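Local coordinates for Mlr3007 protein (Mesorhizobium loti, PDB 3QQM) that probably catalyses transfer of the amino group of leucine, isoleucine or valine to 2-oxoglutarate, using pyridoxal 5'-phosphate as cofactor, at residues L18-R23 / L37-G42; F30-R35 / G209-G214; T126-E131 / D138-A143. All blocks are in the same frame, centred on the assembly; numbering follows the deposited sequence.

How the contacts relate
Contacts 1 and 2 adjoin, with centres about 10 Å apart, and both use helix 33-47. Contact 3 lies on the other side of the chain's centre, its centre about 22 Å or more from the others. Contacts 1 and 3 are buried helix-on-strand packings. Contact 2 is only partly buried and joins a turn to a loop. It reaches the same mixed sheet as contact 3. The chemistry follows the place. Contact 1 pairs a carboxylate with an arginine beside the cofactor phosphate, with leucines next to it. Contact 2 is almost wholly polar. Contact 3 is mainly apolar, with an arginine beside the apolar patch.

Contact 1 of 3, residues L18-R23 / L37-G42; sequences LIETMR and LARLYG
Glu20 OE1 is gripped twice: by Arg39 NH2 at 2.7 Å and by His36 ND1. Arg39 NE meets the second oxygen, Glu20 OE2, at 2.8 Å. This is a side-on salt bridge, one nitrogen to each oxygen. The NE bond is nearly straight (169°), lies in the guanidinium plane and uses the syn lone pair of OE2. The carboxylate and guanidinium planes are 30° apart, and the NH2 bond is the more tilted of the two. A bend in the Arg39 chain at chi3 (67°) turns NE and NH2 to the carboxylate. Helix 33-47 packs here on a face of the antiparallel sheet; the axes of segments 18-23 and 37-42 run nearly antiparallel and approach to 9.0 Å. Arg39 NH1 reaches the phosphate of the pyridoxal-modified Lys118 and Pro177 O, so Glu20 probably acts from the second shell, orienting an arginine that binds the cofactor phosphate. A leucine in place of Arg39 would probably leave the buried Glu20 carboxylate without its charged mate and the phosphate short of a donor. Apolar packing continues beside the bridge. Leu40 CD1 rests against Leu18 CB at 3.7 Å, and Leu40 CB lies 3.9 Å from Glu20 CG. A water accepts from Thr21 N at 3.1 Å and, weakly, from Arg39 NH2.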
loop_
_atom_site.group_PDB
_atom_site.type_symbol
_atom_site.label_atom_id
_atom_site.label_comp_id
_atom_site.label_asym_id
_atom_site.label_seq_id
_atom_site.Cartn_x
_atom_site.Cartn_y
_atom_site.Cartn_z
ATOM N N LEU A 18 -3.697 -2.738 -12.909
ATOM C CA LEU A 18 -3.559 -3.281 -11.562
ATOM C C LEU A 18 -2.072 -3.296 -11.264
ATOM O O LEU A 18 -1.259 -3.594 -12.140
ATOM C CB LEU A 18 -4.162 -4.681 -11.448
ATOM C CG LEU A 18 -5.686 -4.663 -11.569
ATOM C CD1 LEU A 18 -6.267 -6.068 -11.691
ATOM C CD2 LEU A 18 -6.304 -3.904 -10.362
ATOM N N ILE A 19 -1.732 -2.996 -10.025
ATOM C CA ILE A 19 -0.359 -2.895 -9.591
ATOM C C ILE A 19 -0.062 -3.678 -8.303
ATOM O O ILE A 19 -0.908 -3.792 -7.401
ATOM C CB ILE A 19 -0.043 -1.389 -9.328
ATOM C CG1 ILE A 19 -0.234 -0.564 -10.608
ATOM C CG2 ILE A 19 1.374 -1.179 -8.787
ATOM C CD1 ILE A 19 0.680 -0.997 -11.734
ATOM N N GLU A 20 1.145 -4.220 -8.234
ATOM C CA GLU A 20 1.653 -4.928 -7.042
ATOM C C GLU A 20 3.112 -4.514 -6.884
ATOM O O GLU A 20 3.886 -4.573 -7.848
ATOM C CB GLU A 20 1.545 -6.456 -7.154
ATOM C CG GLU A 20 0.132 -7.000 -7.146
ATOM C CD GLU A 20 -0.574 -6.825 -5.803
ATOM O OE1 GLU A 20 0.128 -6.748 -4.745
ATOM O OE2 GLU A 20 -1.826 -6.785 -5.796
ATOM N N THR A 21 3.463 -4.079 -5.669
ATOM C CA THR A 21 4.799 -3.651 -5.345
ATOM C C THR A 21 5.272 -4.547 -4.219
ATOM O O THR A 21 4.726 -4.518 -3.106
ATOM C CB THR A 21 4.824 -2.171 -4.948
ATOM O OG1 THR A 21 4.298 -1.401 -6.025
ATOM C CG2 THR A 21 6.246 -1.708 -4.629
HETATM N N MSE A 22 6.330 -5.298 -4.505
HETATM C CA MSE A 22 6.849 -6.280 -3.590
HETATM C C MSE A 22 8.356 -6.188 -3.349
HETATM O O MSE A 22 9.102 -5.590 -4.146
HETATM C CB MSE A 22 6.578 -7.666 -4.197
HETATM C CG MSE A 22 5.132 -7.883 -4.666
HETATM SE SE MSE A 22 4.847 -9.582 -5.553
HETATM C CE MSE A 22 6.009 -9.362 -7.093
ATOM N N ARG A 23 8.797 -6.839 -2.272
ATOM C CA ARG A 23 10.203 -6.917 -1.955
ATOM C C ARG A 23 10.669 -8.320 -2.240
ATOM O O ARG A 23 10.181 -9.280 -1.632
ATOM C CB ARG A 23 10.466 -6.641 -0.487
ATOM C CG ARG A 23 11.951 -6.450 -0.185
ATOM C CD ARG A 23 12.308 -6.644 1.290
ATOM N NE ARG A 23 11.489 -5.855 2.199
ATOM C CZ ARG A 23 11.566 -5.914 3.533
ATOM N NH1 ARG A 23 12.462 -6.712 4.131
ATOM N NH2 ARG A 23 10.739 -5.174 4.273
ATOM N N LEU A 37 -0.261 -12.161 -5.091
ATOM C CA LEU A 37 -0.906 -12.801 -6.229
ATOM C C LEU A 37 -2.407 -13.022 -5.941
ATOM O O LEU A 37 -3.233 -12.863 -6.815
ATOM C CB LEU A 37 -0.200 -14.116 -6.571
ATOM C CG LEU A 37 1.248 -13.947 -7.032
ATOM C CD1 LEU A 37 1.915 -15.273 -7.277
ATOM C CD2 LEU A 37 1.300 -13.135 -8.290
ATOM N N ALA A 38 -2.746 -13.360 -4.711
ATOM C CA ALA A 38 -4.152 -13.544 -4.350
ATOM C C ALA A 38 -4.901 -12.256 -4.656
ATOM O O ALA A 38 -5.936 -12.291 -5.304
ATOM C CB ALA A 38 -4.326 -13.921 -2.876
ATOM N N ARG A 39 -4.363 -11.128 -4.193
ATOM C CA ARG A 39 -4.985 -9.842 -4.438
ATOM C C ARG A 39 -5.062 -9.516 -5.930
ATOM O O ARG A 39 -6.107 -9.143 -6.406
ATOM C CB ARG A 39 -4.225 -8.726 -3.744
ATOM C CG ARG A 39 -4.888 -7.358 -3.963
ATOM C CD ARG A 39 -4.333 -6.350 -3.056
ATOM N NE ARG A 39 -2.938 -6.043 -3.342
ATOM C CZ ARG A 39 -2.178 -5.288 -2.553
ATOM N NH1 ARG A 39 -2.649 -4.855 -1.389
ATOM N NH2 ARG A 39 -0.913 -5.038 -2.874
ATOM N N LEU A 40 -3.929 -9.595 -6.627
ATOM C CA LEU A 40 -3.874 -9.301 -8.056
ATOM C C LEU A 40 -4.824 -10.183 -8.871
ATOM O O LEU A 40 -5.588 -9.686 -9.710
ATOM C CB LEU A 40 -2.449 -9.480 -8.595
ATOM C CG LEU A 40 -2.279 -9.300 -10.096
ATOM C CD1 LEU A 40 -2.653 -7.877 -10.516
ATOM C CD2 LEU A 40 -0.859 -9.631 -10.488
ATOM N N TYR A 41 -4.797 -11.481 -8.617
ATOM C CA TYR A 41 -5.654 -12.373 -9.369
ATOM C C TYR A 41 -7.124 -12.168 -9.018
ATOM O O TYR A 41 -7.993 -12.241 -9.905
ATOM C CB TYR A 41 -5.241 -13.819 -9.206
ATOM C CG TYR A 41 -3.875 -14.139 -9.747
ATOM C CD1 TYR A 41 -3.411 -13.539 -10.885
ATOM C CD2 TYR A 41 -3.130 -15.166 -9.219
ATOM C CE1 TYR A 41 -2.176 -13.863 -11.415
ATOM C CE2 TYR A 41 -1.901 -15.515 -9.756
ATOM C CZ TYR A 41 -1.435 -14.862 -10.854
ATOM O OH TYR A 41 -0.221 -15.183 -11.401
ATOM N N GLY A 42 -7.397 -11.892 -7.746
ATOM C CA GLY A 42 -8.763 -11.656 -7.290
ATOM C C GLY A 42 -9.317 -10.389 -7.946
ATOM O O GLY A 42 -10.412 -10.402 -8.480
HETATM O O HOH W 1 1.891 -3.709 -2.994
#

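Contact 2 of 3, residues F30-R35 / G209-G214; sequences FLRFDR and GNSLRG
Arg32 grips both the side chain and the backbone of one residue, Ser211. Arg32 NE donates to Ser211 OG at 3.0 Å, and Arg32 NH2 to Ser211 O at 2.7 Å. Both acceptors lie close to the guanidinium plane. The NE bond is nearly straight (165°), and NH2 approaches the carbonyl oxygen in the carbonyl plane, on a lone pair. Ser211 can offer two acceptors because its OG stands anti to the backbone N (chi1 -171°), on the side of its own carbonyl carbon. One face of the guanidinium is covered by Leu31 CG, offset toward the rim. The third nitrogen, NH1, forms a salt bridge with Glu183, so the group is held along its edges.

Arg32 is the third residue of a type II turn, Phe30 to Phe33, and takes a positive phi of 58°. It is also the N-cap of helix 33-47. Ser211 OG also hydrogen-bonds His36 NE2. A water lies 2.9 Å from Ser211 OG and donates to Leu31 O at 2.9 Å. Ser211 N binds the phosphate of the pyridoxal-modified Lys118, so Arg32 probably helps to position a residue that binds the cofactor phosphate. The loop carrying Ser211 has its own brace: Asn210 OD1 accepts from Arg213 N at 2.7 Å, an Asx motif, and Gly214 N bonds Asn210 O at 2.8 Å.

The loop joins the antiparallel strands 205-210 and 214-220. Arg32 lies between it and helix 179-186, touching Val179 there, while Leu31 bonds back to Arg23 of strand 17-25.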
loop_
_atom_site.group_PDB
_atom_site.type_symbol
_atom_site.label_atom_id
_atom_site.label_comp_id
_atom_site.label_asym_id
_atom_site.label_seq_id
_atom_site.Cartn_x
_atom_site.Cartn_y
_atom_site.Cartn_z
ATOM N N PHE A 30 9.795 -13.340 -3.346
ATOM C CA PHE A 30 8.960 -12.202 -2.929
ATOM C C PHE A 30 8.347 -12.356 -1.562
ATOM O O PHE A 30 7.716 -13.343 -1.269
ATOM C CB PHE A 30 7.844 -11.926 -3.944
ATOM C CG PHE A 30 8.333 -11.739 -5.333
ATOM C CD1 PHE A 30 8.913 -10.563 -5.715
ATOM C CD2 PHE A 30 8.253 -12.774 -6.255
ATOM C CE1 PHE A 30 9.380 -10.400 -6.995
ATOM C CE2 PHE A 30 8.719 -12.622 -7.539
ATOM C CZ PHE A 30 9.266 -11.420 -7.914
ATOM N N LEU A 31 8.526 -11.349 -0.730
ATOM C CA LEU A 31 7.953 -11.379 0.593
ATOM C C LEU A 31 6.414 -11.299 0.424
ATOM O O LEU A 31 5.917 -10.529 -0.394
ATOM C CB LEU A 31 8.502 -10.213 1.413
ATOM C CG LEU A 31 8.455 -10.241 2.934
ATOM C CD1 LEU A 31 9.130 -11.507 3.495
ATOM C CD2 LEU A 31 9.133 -8.966 3.523
ATOM N N ARG A 32 5.691 -12.178 1.127
ATOM C CA ARG A 32 4.228 -12.203 1.076
ATOM C C ARG A 32 3.706 -12.416 -0.356
ATOM O O ARG A 32 2.644 -11.927 -0.720
ATOM C CB ARG A 32 3.646 -10.910 1.697
ATOM C CG ARG A 32 3.780 -10.849 3.200
ATOM C CD ARG A 32 3.320 -9.495 3.760
ATOM N NE ARG A 32 4.341 -8.478 3.558
ATOM C CZ ARG A 32 5.359 -8.292 4.394
ATOM N NH1 ARG A 32 5.461 -9.023 5.511
ATOM N NH2 ARG A 32 6.263 -7.359 4.128
ATOM N N PHE A 33 4.467 -13.193 -1.127
ATOM C CA PHE A 33 4.166 -13.463 -2.524
ATOM C C PHE A 33 2.762 -13.958 -2.749
ATOM O O PHE A 33 2.058 -13.411 -3.565
ATOM C CB PHE A 33 5.201 -14.449 -3.104
ATOM C CG PHE A 33 5.176 -14.587 -4.627
ATOM C CD1 PHE A 33 4.754 -13.540 -5.452
ATOM C CD2 PHE A 33 5.826 -15.664 -5.227
ATOM C CE1 PHE A 33 4.822 -13.662 -6.843
ATOM C CE2 PHE A 33 5.914 -15.772 -6.618
ATOM C CZ PHE A 33 5.411 -14.778 -7.417
ATOM N N ASP A 34 2.334 -14.955 -2.001
ATOM C CA ASP A 34 0.997 -15.486 -2.209
ATOM C C ASP A 34 -0.088 -14.437 -1.905
ATOM O O ASP A 34 -1.070 -14.355 -2.623
ATOM C CB ASP A 34 0.776 -16.809 -1.470
ATOM C CG ASP A 34 1.042 -16.717 -0.002
ATOM O OD1 ASP A 34 1.372 -15.608 0.488
ATOM O OD2 ASP A 34 0.928 -17.766 0.664
ATOM N N ARG A 35 0.097 -13.634 -0.880
ATOM C CA ARG A 35 -0.877 -12.610 -0.609
ATOM C C ARG A 35 -0.964 -11.647 -1.805
ATOM O O ARG A 35 -2.053 -11.304 -2.202
ATOM C CB ARG A 35 -0.583 -11.862 0.679
ATOM C CG ARG A 35 -0.736 -12.731 1.947
ATOM C CD ARG A 35 -0.674 -11.885 3.207
ATOM N NE ARG A 35 -0.884 -12.679 4.405
ATOM C CZ ARG A 35 -2.083 -12.978 4.924
ATOM N NH1 ARG A 35 -3.200 -12.583 4.327
ATOM N NH2 ARG A 35 -2.164 -13.720 6.029
ATOM N N GLY A 209 2.715 1.380 7.200
ATOM C CA GLY A 209 3.451 0.286 6.574
ATOM C C GLY A 209 2.884 -0.234 5.291
ATOM O O GLY A 209 1.752 0.111 4.910
ATOM N N ASN A 210 3.714 -1.002 4.586
ATOM C CA ASN A 210 3.328 -1.657 3.359
ATOM C C ASN A 210 4.137 -2.934 3.217
ATOM O O ASN A 210 5.031 -3.206 4.019
ATOM C CB ASN A 210 3.445 -0.750 2.132
ATOM C CG ASN A 210 4.842 -0.207 1.908
ATOM O OD1 ASN A 210 5.845 -0.850 2.197
ATOM N ND2 ASN A 210 4.902 0.963 1.326
ATOM N N SER A 211 3.783 -3.745 2.227
ATOM C CA SER A 211 4.461 -5.020 2.037
ATOM C C SER A 211 5.944 -4.830 1.709
ATOM O O SER A 211 6.775 -5.602 2.132
ATOM C CB SER A 211 3.797 -5.836 0.928
ATOM O OG SER A 211 4.340 -7.141 0.915
ATOM N N LEU A 212 6.246 -3.801 0.942
ATOM C CA LEU A 212 7.596 -3.532 0.549
ATOM C C LEU A 212 8.503 -3.215 1.735
ATOM O O LEU A 212 9.571 -3.794 1.857
ATOM C CB LEU A 212 7.646 -2.370 -0.441
ATOM C CG LEU A 212 9.049 -1.930 -0.844
ATOM C CD1 LEU A 212 9.833 -3.114 -1.483
ATOM C CD2 LEU A 212 9.021 -0.661 -1.762
ATOM N N ARG A 213 8.056 -2.333 2.620
ATOM C CA ARG A 213 8.919 -1.882 3.728
ATOM C C ARG A 213 8.654 -2.421 5.105
ATOM O O ARG A 213 9.477 -2.221 5.974
ATOM C CB ARG A 213 8.876 -0.349 3.827
ATOM C CG ARG A 213 9.390 0.331 2.609
ATOM C CD ARG A 213 9.684 1.805 2.824
ATOM N NE ARG A 213 10.223 2.414 1.596
ATOM C CZ ARG A 213 11.506 2.394 1.258
ATOM N NH1 ARG A 213 12.407 1.816 2.037
ATOM N NH2 ARG A 213 11.891 2.932 0.119
ATOM N N GLY A 214 7.550 -3.109 5.314
ATOM C CA GLY A 214 7.213 -3.564 6.660
ATOM C C GLY A 214 6.709 -2.348 7.448
ATOM O O GLY A 214 6.343 -1.326 6.836
HETATM O O HOH W 2 6.882 -7.796 -0.301
#

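Contact 3 of 3, residues T126-E131 / D138-A143; sequences THARSE and DEVLLA. With EDO (1,2-ethanediol), chain T; EDO (1,2-ethanediol), chain S; EDO (1,2-ethanediol), chain B.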
loop_
_atom_site.group_PDB
_atom_site.type_symbol
_atom_site.label_atom_id
_atom_site.label_comp_id
_atom_site.label_asym_id
_atom_site.label_seq_id
_atom_site.Cartn_x
_atom_site.Cartn_y
_atom_site.Cartn_z
ATOM N N THR A 126 -2.030 11.087 -5.369
ATOM C CA THR A 126 -1.053 11.994 -5.949
ATOM C C THR A 126 -1.367 13.430 -5.509
ATOM O O THR A 126 -0.463 14.194 -5.217
ATOM C CB THR A 126 -1.046 11.922 -7.495
ATOM O OG1 THR A 126 -0.582 10.635 -7.920
ATOM C CG2 THR A 126 -0.146 13.009 -8.120
ATOM N N HIS A 127 -2.644 13.789 -5.449
ATOM C CA HIS A 127 -3.014 15.141 -5.033
ATOM C C HIS A 127 -2.671 15.367 -3.539
ATOM O O HIS A 127 -2.141 16.422 -3.177
ATOM C CB HIS A 127 -4.500 15.433 -5.309
ATOM C CG HIS A 127 -4.894 16.834 -4.996
ATOM N ND1 HIS A 127 -5.410 17.203 -3.770
ATOM C CD2 HIS A 127 -4.796 17.974 -5.725
ATOM C CE1 HIS A 127 -5.627 18.507 -3.761
ATOM N NE2 HIS A 127 -5.269 18.999 -4.937
ATOM N N ALA A 128 -2.939 14.358 -2.707
ATOM C CA ALA A 128 -2.659 14.440 -1.278
ATOM C C ALA A 128 -1.175 14.606 -1.075
ATOM O O ALA A 128 -0.745 15.466 -0.326
ATOM C CB ALA A 128 -3.176 13.194 -0.522
ATOM N N ARG A 129 -0.395 13.798 -1.782
ATOM C CA ARG A 129 1.063 13.857 -1.703
ATOM C C ARG A 129 1.598 15.245 -2.125
ATOM O O ARG A 129 2.518 15.773 -1.504
ATOM C CB ARG A 129 1.649 12.763 -2.583
ATOM C CG ARG A 129 3.199 12.618 -2.637
ATOM C CD ARG A 129 3.847 12.338 -1.275
ATOM N NE ARG A 129 4.129 13.544 -0.519
ATOM C CZ ARG A 129 4.879 13.586 0.585
ATOM N NH1 ARG A 129 5.395 12.482 1.106
ATOM N NH2 ARG A 129 5.108 14.750 1.180
ATOM N N SER A 130 0.977 15.863 -3.122
ATOM C CA SER A 130 1.435 17.162 -3.589
ATOM C C SER A 130 1.150 18.313 -2.592
ATOM O O SER A 130 1.677 19.394 -2.741
ATOM C CB SER A 130 0.808 17.494 -4.949
ATOM O OG SER A 130 -0.550 17.871 -4.786
ATOM N N GLU A 131 0.327 18.069 -1.583
ATOM C CA GLU A 131 0.022 19.091 -0.598
ATOM C C GLU A 131 1.191 19.432 0.319
ATOM O O GLU A 131 1.207 20.511 0.893
ATOM C CB GLU A 131 -1.130 18.656 0.307
ATOM C CG GLU A 131 -2.428 18.399 -0.412
ATOM C CD GLU A 131 -3.576 18.105 0.543
ATOM O OE1 GLU A 131 -3.572 18.667 1.660
ATOM O OE2 GLU A 131 -4.492 17.341 0.166
ATOM N N ASP A 138 6.927 12.712 5.420
ATOM C CA ASP A 138 7.479 11.552 4.739
ATOM C C ASP A 138 6.295 10.784 4.156
ATOM O O ASP A 138 6.409 10.152 3.081
ATOM C CB ASP A 138 8.270 10.714 5.715
ATOM C CG ASP A 138 9.495 11.445 6.228
ATOM O OD1 ASP A 138 10.442 11.643 5.412
ATOM O OD2 ASP A 138 9.526 11.791 7.434
ATOM N N GLU A 139 5.139 10.896 4.836
ATOM C CA GLU A 139 3.897 10.267 4.386
ATOM C C GLU A 139 2.706 11.151 4.754
ATOM O O GLU A 139 2.697 11.812 5.777
ATOM C CB GLU A 139 3.767 8.848 4.968
ATOM C CG GLU A 139 2.462 8.070 4.677
ATOM C CD GLU A 139 2.180 7.843 3.179
ATOM O OE1 GLU A 139 2.206 8.812 2.402
ATOM O OE2 GLU A 139 1.821 6.697 2.805
ATOM N N VAL A 140 1.695 11.129 3.896
ATOM C CA VAL A 140 0.513 11.928 4.046
ATOM C C VAL A 140 -0.677 11.032 4.260
ATOM O O VAL A 140 -0.904 10.101 3.480
ATOM C CB VAL A 140 0.303 12.775 2.753
ATOM C CG1 VAL A 140 -0.967 13.627 2.825
ATOM C CG2 VAL A 140 1.499 13.634 2.523
ATOM N N LEU A 141 -1.453 11.308 5.304
ATOM C CA LEU A 141 -2.635 10.528 5.576
ATOM C C LEU A 141 -3.869 11.206 4.991
ATOM O O LEU A 141 -3.919 12.439 4.861
ATOM C CB LEU A 141 -2.847 10.340 7.081
ATOM C CG LEU A 141 -1.704 9.752 7.920
ATOM C CD1 LEU A 141 -2.176 9.519 9.370
ATOM C CD2 LEU A 141 -1.170 8.453 7.292
ATOM N N LEU A 142 -4.856 10.384 4.632
ATOM C CA LEU A 142 -6.130 10.844 4.110
ATOM C C LEU A 142 -7.266 10.293 4.982
ATOM O O LEU A 142 -7.223 9.140 5.416
ATOM C CB LEU A 142 -6.363 10.354 2.667
ATOM C CG LEU A 142 -5.399 10.814 1.570
ATOM C CD1 LEU A 142 -4.104 10.031 1.684
ATOM C CD2 LEU A 142 -6.006 10.610 0.199
ATOM N N ALA A 143 -8.278 11.122 5.207
ATOM C CA ALA A 143 -9.472 10.744 5.957
ATOM C C ALA A 143 -10.650 10.722 4.985
ATOM O O ALA A 143 -10.527 11.182 3.889
ATOM C CB ALA A 143 -9.741 11.730 7.106
HETATM C C1 EDO T . 5.798 8.565 -1.148
HETATM O O1 EDO T . 6.195 9.653 -1.987
HETATM C C2 EDO T . 5.897 8.988 0.317
HETATM O O2 EDO T . 4.667 9.538 0.785
HETATM C C1 EDO S . 2.383 8.721 -5.126
HETATM O O1 EDO S . 2.231 9.042 -3.740
HETATM C C2 EDO S . 1.211 9.269 -5.936
HETATM O O2 EDO S . 0.834 8.363 -7.005
HETATM C C1 EDO B . 13.484 13.788 5.776
HETATM O O1 EDO B . 12.773 12.564 6.010
HETATM C C2 EDO B . 12.544 14.986 5.894
HETATM O O2 EDO B . 11.694 14.885 7.053
#
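Helix 123-130, which follows the cofactor-bearing Lys118 in the chain, packs here on a face of the mixed sheet, over strand 139-143. The segment axes cross at 124° and come within 8.3 Å. Ala128 points at the strand. Ala128 CB lies 3.9 Å from Leu142 CG and 4.0 Å from Val140 CG1, so one methyl sits against two branched side chains. Val140 CG1 also touches Ala128 O.

The other methyl of Val140 faces Arg129. Val140 CG2 lies over the centre of one guanidinium face, 3.9 Å from Arg129 CZ. Bends at chi2 (59°) and chi3 (-86°) curl the arginine back to the strand, though its CB does not point there. Arg129 NH2 bonds the backbone oxygens of Tyr132 and Ala137, in the connection between helix and strand. Arg129 NH1 donates to O2 of a 1,2-ethanediol at 3.0 Å, and Asp138 O is near the guanidinium edge, 3.2 Å from NH1. The diol probably comes from the crystallisation liquor.

Glu139 OE1 accepts from Val140 N at 2.8 Å and bonds Thr153 OG1. Its OE2 bonds Thr155 OG1 and Ile154 N. Asp138 OD2 bonds Ile100 N on the neighbouring strand.

Arg129 makes no direct salt bridge with Asp138 or Glu139; the nearest acid oxygen, Glu139 OE1, is 5.0 Å from Arg129 NH1. The polar edge of Arg129 serves backbone carbonyls, so it probably ties down the 132-137 connection while its face packs on Val140. Glu139 and Asp138 OD2 instead find partners in the sheet and its loops.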